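Long-range contacts in cyclohexadienyl dehydratase (Synthetic construct, PDB 5JOS), which probably catalyses the dehydration of prephenate and arogenate in phenylalanine biosynthesis, using a periplasmic binding protein fold: residues A[14-19]-A[217-222]; A[85-90]-A[209-214]. All coordinates share one frame; numbering follows the deposited sequence.

Contact 1: A[14-19]-A[217-222]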
ATOM      1  N   SER A  14      29.553  -1.870   4.815  1.00 85.36           N
ATOM      2  CA  SER A  14      28.134  -1.940   5.148  1.00 74.99           C
ATOM      3  C   SER A  14      27.429  -2.948   4.253  1.00 69.87           C
ATOM      4  O   SER A  14      27.989  -3.451   3.282  1.00 68.20           O
ATOM      5  CB  SER A  14      27.494  -0.568   4.944  1.00 75.71           C
ATOM      6  OG  SER A  14      27.644  -0.140   3.581  1.00 75.25           O
ATOM      7  N   ARG A  15      26.173  -3.225   4.558  1.00 64.72           N
ATOM      8  CA  ARG A  15      25.366  -3.993   3.657  1.00 64.95           C
ATOM      9  C   ARG A  15      25.264  -3.306   2.298  1.00 58.35           C
ATOM     10  O   ARG A  15      25.221  -3.958   1.259  1.00 55.65           O
ATOM     11  CB  ARG A  15      23.972  -4.166   4.255  1.00 71.64           C
ATOM     12  CG  ARG A  15      23.943  -4.635   5.760  1.00 87.78           C
ATOM     13  CD  ARG A  15      22.564  -5.221   6.160  1.00 99.80           C
ATOM     14  NE  ARG A  15      22.342  -6.430   5.330  1.00 98.17           N
ATOM     15  CZ  ARG A  15      21.808  -6.489   4.101  1.00 79.87           C
ATOM     16  NH1 ARG A  15      21.273  -5.420   3.498  1.00 82.78           N
ATOM     17  NH2 ARG A  15      21.781  -7.664   3.488  1.00 72.94           N
ATOM     18  N   LEU A  16      25.212  -1.974   2.289  1.00 55.95           N
ATOM     19  CA  LEU A  16      25.159  -1.261   1.003  1.00 56.48           C
ATOM     20  C   LEU A  16      26.410  -1.580   0.151  1.00 56.46           C
ATOM     21  O   LEU A  16      26.327  -1.845  -1.071  1.00 56.33           O
ATOM     22  CB  LEU A  16      24.964   0.232   1.254  1.00 55.45           C
ATOM     23  CG  LEU A  16      24.734   1.076   0.019  1.00 53.67           C
ATOM     24  CD1 LEU A  16      23.467   0.703  -0.753  1.00 49.84           C
ATOM     25  CD2 LEU A  16      24.647   2.511   0.477  1.00 55.14           C
ATOM     26  N   ASP A  17      27.570  -1.695   0.804  1.00 58.80           N
ATOM     27  CA  ASP A  17      28.749  -2.150   0.078  1.00 61.51           C
ATOM     28  C   ASP A  17      28.699  -3.569  -0.409  1.00 64.09           C
ATOM     29  O   ASP A  17      29.221  -3.805  -1.525  1.00 60.75           O
ATOM     30  CB  ASP A  17      29.999  -2.029   0.905  1.00 71.76           C
ATOM     31  CG  ASP A  17      30.354  -0.629   1.142  1.00 75.60           C
ATOM     32  OD1 ASP A  17      30.492   0.116   0.152  1.00 79.70           O
ATOM     33  OD2 ASP A  17      30.436  -0.245   2.311  1.00 80.96           O
ATOM     34  N   GLU A  18      28.162  -4.499   0.427  1.00 57.88           N
ATOM     35  CA  GLU A  18      28.125  -5.899   0.092  1.00 59.77           C
ATOM     36  C   GLU A  18      27.323  -6.021  -1.185  1.00 56.48           C
ATOM     37  O   GLU A  18      27.627  -6.814  -2.076  1.00 59.87           O
ATOM     38  CB  GLU A  18      27.437  -6.749   1.224  1.00 62.56           C
ATOM     39  N   ILE A  19      26.205  -5.301  -1.230  1.00 58.38           N
ATOM     40  CA  ILE A  19      25.284  -5.335  -2.397  1.00 53.08           C
ATOM     41  C   ILE A  19      26.041  -4.856  -3.625  1.00 55.95           C
ATOM     42  O   ILE A  19      26.049  -5.526  -4.685  1.00 55.90           O
ATOM     43  CB  ILE A  19      24.036  -4.443  -2.176  1.00 52.09           C
ATOM     44  CG1 ILE A  19      23.186  -4.988  -1.019  1.00 52.37           C
ATOM     45  CG2 ILE A  19      23.153  -4.395  -3.421  1.00 50.62           C
ATOM     46  CD1 ILE A  19      22.298  -3.958  -0.340  1.00 48.74           C
ATOM     47  N   ASP A 217      21.443  -1.334   9.787  1.00 69.43           N
ATOM     48  CA  ASP A 217      22.256  -0.757   8.693  1.00 63.69           C
ATOM     49  C   ASP A 217      21.643   0.526   8.297  1.00 60.18           C
ATOM     50  O   ASP A 217      20.740   0.556   7.347  1.00 62.58           O
ATOM     51  CB  ASP A 217      22.469  -1.692   7.490  1.00 69.58           C
ATOM     52  CG  ASP A 217      23.725  -1.267   6.641  1.00 77.29           C
ATOM     53  OD1 ASP A 217      23.651  -0.426   5.686  1.00 71.21           O
ATOM     54  OD2 ASP A 217      24.848  -1.731   6.979  1.00 89.93           O
ATOM     55  N   GLN A 218      22.061   1.616   8.965  1.00 55.61           N
ATOM     56  CA  GLN A 218      21.368   2.900   8.605  1.00 58.56           C
ATOM     57  C   GLN A 218      21.748   3.364   7.185  1.00 53.48           C
ATOM     58  O   GLN A 218      21.033   4.175   6.615  1.00 50.24           O
ATOM     59  CB  GLN A 218      21.515   4.043   9.620  1.00 63.30           C
ATOM     60  CG  GLN A 218      20.601   3.966  10.846  1.00 68.10           C
ATOM     61  CD  GLN A 218      19.305   3.127  10.732  1.00 69.59           C
ATOM     62  OE1 GLN A 218      19.296   1.852  10.727  1.00 64.72           O
ATOM     63  NE2 GLN A 218      18.181   3.836  10.725  1.00 71.24           N
ATOM     64  N   GLU A 219      22.856   2.845   6.633  1.00 47.22           N
ATOM     65  CA  GLU A 219      23.342   3.289   5.378  1.00 46.83           C
ATOM     66  C   GLU A 219      22.416   2.854   4.263  1.00 44.18           C
ATOM     67  O   GLU A 219      21.911   3.678   3.535  1.00 40.84           O
ATOM     68  CB  GLU A 219      24.749   2.726   5.148  1.00 52.86           C
ATOM     69  CG  GLU A 219      25.523   3.534   4.141  1.00 59.60           C
ATOM     70  CD  GLU A 219      27.010   3.167   4.088  1.00 62.79           C
ATOM     71  OE1 GLU A 219      27.814   3.852   4.762  1.00 66.16           O
ATOM     72  OE2 GLU A 219      27.329   2.169   3.380  1.00 60.50           O
ATOM     73  N   PHE A 220      22.086   1.569   4.201  1.00 42.04           N
ATOM     74  CA  PHE A 220      21.151   1.116   3.196  1.00 42.32           C
ATOM     75  C   PHE A 220      19.781   1.762   3.423  1.00 40.56           C
ATOM     76  O   PHE A 220      19.117   2.240   2.505  1.00 36.79           O
ATOM     77  CB  PHE A 220      21.048  -0.389   3.232  1.00 43.67           C
ATOM     78  CG  PHE A 220      20.249  -1.015   2.084  1.00 44.98           C
ATOM     79  CD1 PHE A 220      20.177  -0.446   0.865  1.00 48.38           C
ATOM     80  CD2 PHE A 220      19.580  -2.184   2.284  1.00 48.03           C
ATOM     81  CE1 PHE A 220      19.480  -1.033  -0.172  1.00 50.11           C
ATOM     82  CE2 PHE A 220      18.865  -2.783   1.280  1.00 47.71           C
ATOM     83  CZ  PHE A 220      18.827  -2.215   0.031  1.00 48.76           C
ATOM     84  N   LEU A 221      19.352   1.819   4.658  1.00 42.45           N
ATOM     85  CA  LEU A 221      18.036   2.344   4.924  1.00 40.51           C
ATOM     86  C   LEU A 221      17.980   3.833   4.469  1.00 40.50           C
ATOM     87  O   LEU A 221      17.004   4.279   3.893  1.00 37.37           O
ATOM     88  CB  LEU A 221      17.708   2.253   6.391  1.00 45.27           C
ATOM     89  CG  LEU A 221      16.455   3.042   6.738  1.00 48.17           C
ATOM     90  CD1 LEU A 221      15.294   2.163   6.380  1.00 47.60           C
ATOM     91  CD2 LEU A 221      16.318   3.470   8.182  1.00 54.55           C
ATOM     92  N   ASN A 222      18.996   4.608   4.800  1.00 38.25           N
ATOM     93  CA  ASN A 222      19.046   6.017   4.335  1.00 40.26           C
ATOM     94  C   ASN A 222      19.047   6.139   2.805  1.00 40.31           C
ATOM     95  O   ASN A 222      18.455   7.075   2.275  1.00 39.61           O
ATOM     96  CB  ASN A 222      20.291   6.686   4.840  1.00 43.21           C
ATOM     97  CG  ASN A 222      20.202   7.001   6.326  1.00 45.50           C
ATOM     98  OD1 ASN A 222      19.192   6.864   6.958  1.00 48.53           O
ATOM     99  ND2 ASN A 222      21.270   7.389   6.858  1.00 47.55           N
TER
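Asp217 OD2 accepts the backbone N-H of Arg15 with OD2 and N 3.1 Å apart, in a nearly straight bond (165° at the hydrogen) that arrives from above the carboxylate plane. Asp217 is the N-cap residue of helix 218-233; its OD1 accepts from Phe220 N at 2.9 Å through the anti lone pair. One carboxylate therefore serves the first turns of two helices where helix 15-22 meets the start of helix 218-233, their short segments crossing at 70°. A chi1 of -159° swings the Asp217 carboxylate opposite its own N, and Arg15 CG packs 3.3 Å from OD2. Ser14 and Asp17 close a capping box on the other helix: Ser14 OG accepts from Asp17 N at 3.2 Å, and Asp17 OD2 accepts from Ser14 N at 3.1 Å. Glu219 OE2 also reaches Ser14 OG, although the modelled separation is too short to be trusted in detail.

The apolar part of the contact is built on the Phe220 ring. Ile19 CD1 sits over the centre of one face, 3.9 Å from the Phe220 centroid, while Leu16 CD1 approaches Phe220 CD1 obliquely at 3.8 Å. The Arg15 guanidinium turns its edge to the ring; NH2 forms a salt bridge with Asp84, whereas NH1 is buried without a partner. Asp17 and Glu219 bring like charges together where two helices begin, and the partial positive charge of those helix ends would be expected to ease their repulsion.

Contact 2: A[85-90]-A[209-214]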
ATOM      1  N   ILE A  85      16.286  -6.983   1.346  1.00 38.26           N
ATOM      2  CA  ILE A  85      15.160  -6.134   1.576  1.00 34.96           C
ATOM      3  C   ILE A  85      13.929  -6.931   1.143  1.00 34.93           C
ATOM      4  O   ILE A  85      13.945  -7.719   0.129  1.00 33.07           O
ATOM      5  CB  ILE A  85      15.300  -4.858   0.791  1.00 35.56           C
ATOM      6  CG1 ILE A  85      14.140  -3.889   1.023  1.00 33.45           C
ATOM      7  CG2 ILE A  85      15.349  -5.144  -0.707  1.00 38.20           C
ATOM      8  CD1 ILE A  85      14.454  -2.456   0.506  1.00 30.93           C
ATOM      9  N   ALA A  86      12.853  -6.736   1.904  1.00 34.26           N
ATOM     10  CA  ALA A  86      11.560  -7.309   1.553  1.00 33.65           C
ATOM     11  C   ALA A  86      10.661  -6.283   0.882  1.00 34.06           C
ATOM     12  O   ALA A  86      10.393  -5.250   1.481  1.00 30.98           O
ATOM     13  CB  ALA A  86      10.924  -7.882   2.762  1.00 34.47           C
ATOM     14  N   MET A  87      10.186  -6.577  -0.343  1.00 33.55           N
ATOM     15  CA  MET A  87       9.417  -5.626  -1.107  1.00 29.68           C
ATOM     16  C   MET A  87       8.257  -6.406  -1.654  1.00 33.09           C
ATOM     17  O   MET A  87       8.429  -7.324  -2.516  1.00 35.60           O
ATOM     18  CB  MET A  87      10.248  -5.084  -2.268  1.00 31.51           C
ATOM     19  CG  MET A  87      11.470  -4.315  -1.778  1.00 32.92           C
ATOM     20  SD  MET A  87      12.529  -3.682  -2.995  1.00 32.27           S
ATOM     21  CE  MET A  87      11.743  -2.155  -3.428  1.00 34.89           C
ATOM     22  N   GLY A  88       7.056  -6.054  -1.166  1.00 33.92           N
ATOM     23  CA  GLY A  88       5.892  -6.899  -1.422  1.00 34.97           C
ATOM     24  C   GLY A  88       4.620  -6.590  -0.636  1.00 32.83           C
ATOM     25  O   GLY A  88       4.011  -7.518  -0.077  1.00 32.04           O
ATOM     26  N   GLY A  89       4.208  -5.347  -0.727  1.00 29.49           N
ATOM     27  CA  GLY A  89       3.092  -4.775   0.053  1.00 33.27           C
ATOM     28  C   GLY A  89       3.130  -5.003   1.545  1.00 33.12           C
ATOM     29  O   GLY A  89       2.088  -5.202   2.166  1.00 31.69           O
ATOM     30  N   VAL A  90       4.311  -4.969   2.157  1.00 31.52           N
ATOM     31  CA  VAL A  90       4.394  -5.280   3.581  1.00 28.96           C
ATOM     32  C   VAL A  90       3.835  -4.134   4.367  1.00 30.63           C
ATOM     33  O   VAL A  90       4.364  -3.038   4.356  1.00 29.89           O
ATOM     34  CB  VAL A  90       5.835  -5.545   4.032  1.00 30.21           C
ATOM     35  CG1 VAL A  90       5.907  -5.938   5.465  1.00 30.81           C
ATOM     36  CG2 VAL A  90       6.426  -6.724   3.221  1.00 31.85           C
ATOM     37  N   LYS A 209       2.436   1.006   4.212  1.00 30.54           N
ATOM     38  CA  LYS A 209       3.262  -0.018   3.646  1.00 30.24           C
ATOM     39  C   LYS A 209       4.661   0.548   3.551  1.00 31.25           C
ATOM     40  O   LYS A 209       4.854   1.718   3.189  1.00 29.53           O
ATOM     41  CB  LYS A 209       2.886  -0.335   2.174  1.00 32.34           C
ATOM     42  CG  LYS A 209       1.443  -0.720   1.819  1.00 35.18           C
ATOM     43  CD  LYS A 209       1.124  -2.003   2.414  1.00 35.94           C
ATOM     44  CE  LYS A 209      -0.162  -2.583   1.828  1.00 36.56           C
ATOM     45  NZ  LYS A 209      -0.286  -3.885   2.571  1.00 30.68           N
ATOM     46  N   GLY A 210       5.636  -0.328   3.724  1.00 29.67           N
ATOM     47  CA  GLY A 210       7.029   0.100   3.706  1.00 27.95           C
ATOM     48  C   GLY A 210       7.851  -1.065   3.221  1.00 27.79           C
ATOM     49  O   GLY A 210       7.367  -2.230   3.110  1.00 28.25           O
ATOM     50  N   TYR A 211       9.098  -0.766   2.869  1.00 31.32           N
ATOM     51  CA  TYR A 211      10.077  -1.825   2.532  1.00 30.20           C
ATOM     52  C   TYR A 211      10.859  -2.233   3.794  1.00 32.71           C
ATOM     53  O   TYR A 211      11.333  -1.427   4.528  1.00 31.85           O
ATOM     54  CB  TYR A 211      10.963  -1.425   1.355  1.00 30.94           C
ATOM     55  CG  TYR A 211      10.109  -1.032   0.157  1.00 30.13           C
ATOM     56  CD1 TYR A 211       9.215  -1.886  -0.367  1.00 32.08           C
ATOM     57  CD2 TYR A 211      10.191   0.216  -0.390  1.00 33.16           C
ATOM     58  CE1 TYR A 211       8.419  -1.516  -1.443  1.00 32.54           C
ATOM     59  CE2 TYR A 211       9.436   0.580  -1.494  1.00 31.64           C
ATOM     60  CZ  TYR A 211       8.513  -0.274  -1.972  1.00 28.65           C
ATOM     61  OH  TYR A 211       7.675   0.107  -3.000  1.00 29.23           O
ATOM     62  N   MET A 212      10.982  -3.522   3.998  1.00 32.10           N
ATOM     63  CA  MET A 212      11.499  -4.028   5.234  1.00 36.71           C
ATOM     64  C   MET A 212      12.931  -4.451   5.096  1.00 34.62           C
ATOM     65  O   MET A 212      13.260  -5.216   4.196  1.00 33.32           O
ATOM     66  CB  MET A 212      10.674  -5.237   5.620  1.00 40.00           C
ATOM     67  CG  MET A 212      10.529  -5.448   7.089  1.00 43.82           C
ATOM     68  SD  MET A 212       9.452  -6.800   7.655  1.00 44.45           S
ATOM     69  CE  MET A 212       9.836  -8.193   6.665  1.00 48.54           C
ATOM     70  N   MET A 213      13.772  -3.945   5.996  1.00 36.10           N
ATOM     71  CA  MET A 213      15.228  -4.139   5.975  1.00 43.10           C
ATOM     72  C   MET A 213      15.752  -4.727   7.306  1.00 45.35           C
ATOM     73  O   MET A 213      15.130  -4.501   8.365  1.00 44.46           O
ATOM     74  CB  MET A 213      15.927  -2.761   5.719  1.00 42.90           C
ATOM     75  CG  MET A 213      15.913  -2.412   4.242  1.00 48.80           C
ATOM     76  SD  MET A 213      16.291  -0.703   3.769  1.00 51.34           S
ATOM     77  CE  MET A 213      14.734  -0.068   4.211  1.00 47.07           C
ATOM     78  N   PRO A 214      16.859  -5.477   7.276  1.00 48.31           N
ATOM     79  CA  PRO A 214      17.377  -5.965   8.577  1.00 49.76           C
ATOM     80  C   PRO A 214      17.840  -4.796   9.414  1.00 46.40           C
ATOM     81  O   PRO A 214      18.306  -3.804   8.918  1.00 47.40           O
ATOM     82  CB  PRO A 214      18.539  -6.889   8.196  1.00 54.49           C
ATOM     83  CG  PRO A 214      18.935  -6.449   6.834  1.00 54.57           C
ATOM     84  CD  PRO A 214      17.699  -5.938   6.156  1.00 51.52           C
TER
HETATM   85  O   HOH W   1       6.722  -3.805   0.866  1.00 29.56           O
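Ala86 and Met212 form a single antiparallel bridge, a hydrogen-bonded pair, which sets the returning strand 205-213 beside strand 85-86, as in the lobe sheet of type II periplasmic binding proteins. This end is tight. Ala86 N reaches Met212 O at 2.8 Å and Met212 N reaches Ala86 O at 3.1 Å, while the CB atoms of the two residues meet on one side. On the other, Ile85 CD1 lies 3.7 Å from Tyr211 CB, and Ile85 runs alongside Met213.

Beyond Met87 the backbones part and, though still buried, are joined through a water that accepts from Gly88 N and Val90 N and donates to Gly210 O. Val90 O takes Gly210 N directly at 3.1 Å. Lys209, bent at chi2, carries NZ to Gly89 O at 2.7 Å, above the carbonyl plane; NZ also bonds Tyr33 and Thr91. Shortened to an alanine, this side chain would be likely to leave the Gly89 carbonyl without its charged mate, with the bonds to Tyr33 and Thr91 lost too. Tyr211, whose hydroxyl bonds Asp49, takes Met87 over one ring face: a bend at chi3 (84°) brings Met87 CE into a CH-pi contact 3.8 Å from the Tyr211 centroid, and Met87 SD makes a more distant Met-aromatic contact, 4.9 Å from the same Tyr211 centroid.

In the fold
Contacts 1 and 2 lie about 15 Å apart, centre to centre, and the chain between the two halves of contact 1 contains both halves of contact 2. Strand 205-213 is followed, after a short turn, by helix 218-233, so the two share a wall: Phe220 CD2 packs on Met213 SD at 3.9 Å, and Arg15 NE lies 3.7 Å from Pro214 CG. Contact 1 is peripheral, its centre about 24 Å from the centre of the chain, and ties the N-terminal helix to the lobe; the centre of contact 2 lies deeper, about 11 Å from that point. In this family the ligand-binding cleft lies between the lobes. The sodium site of Ala189, His192 and Leu195 involves residues of neither contact.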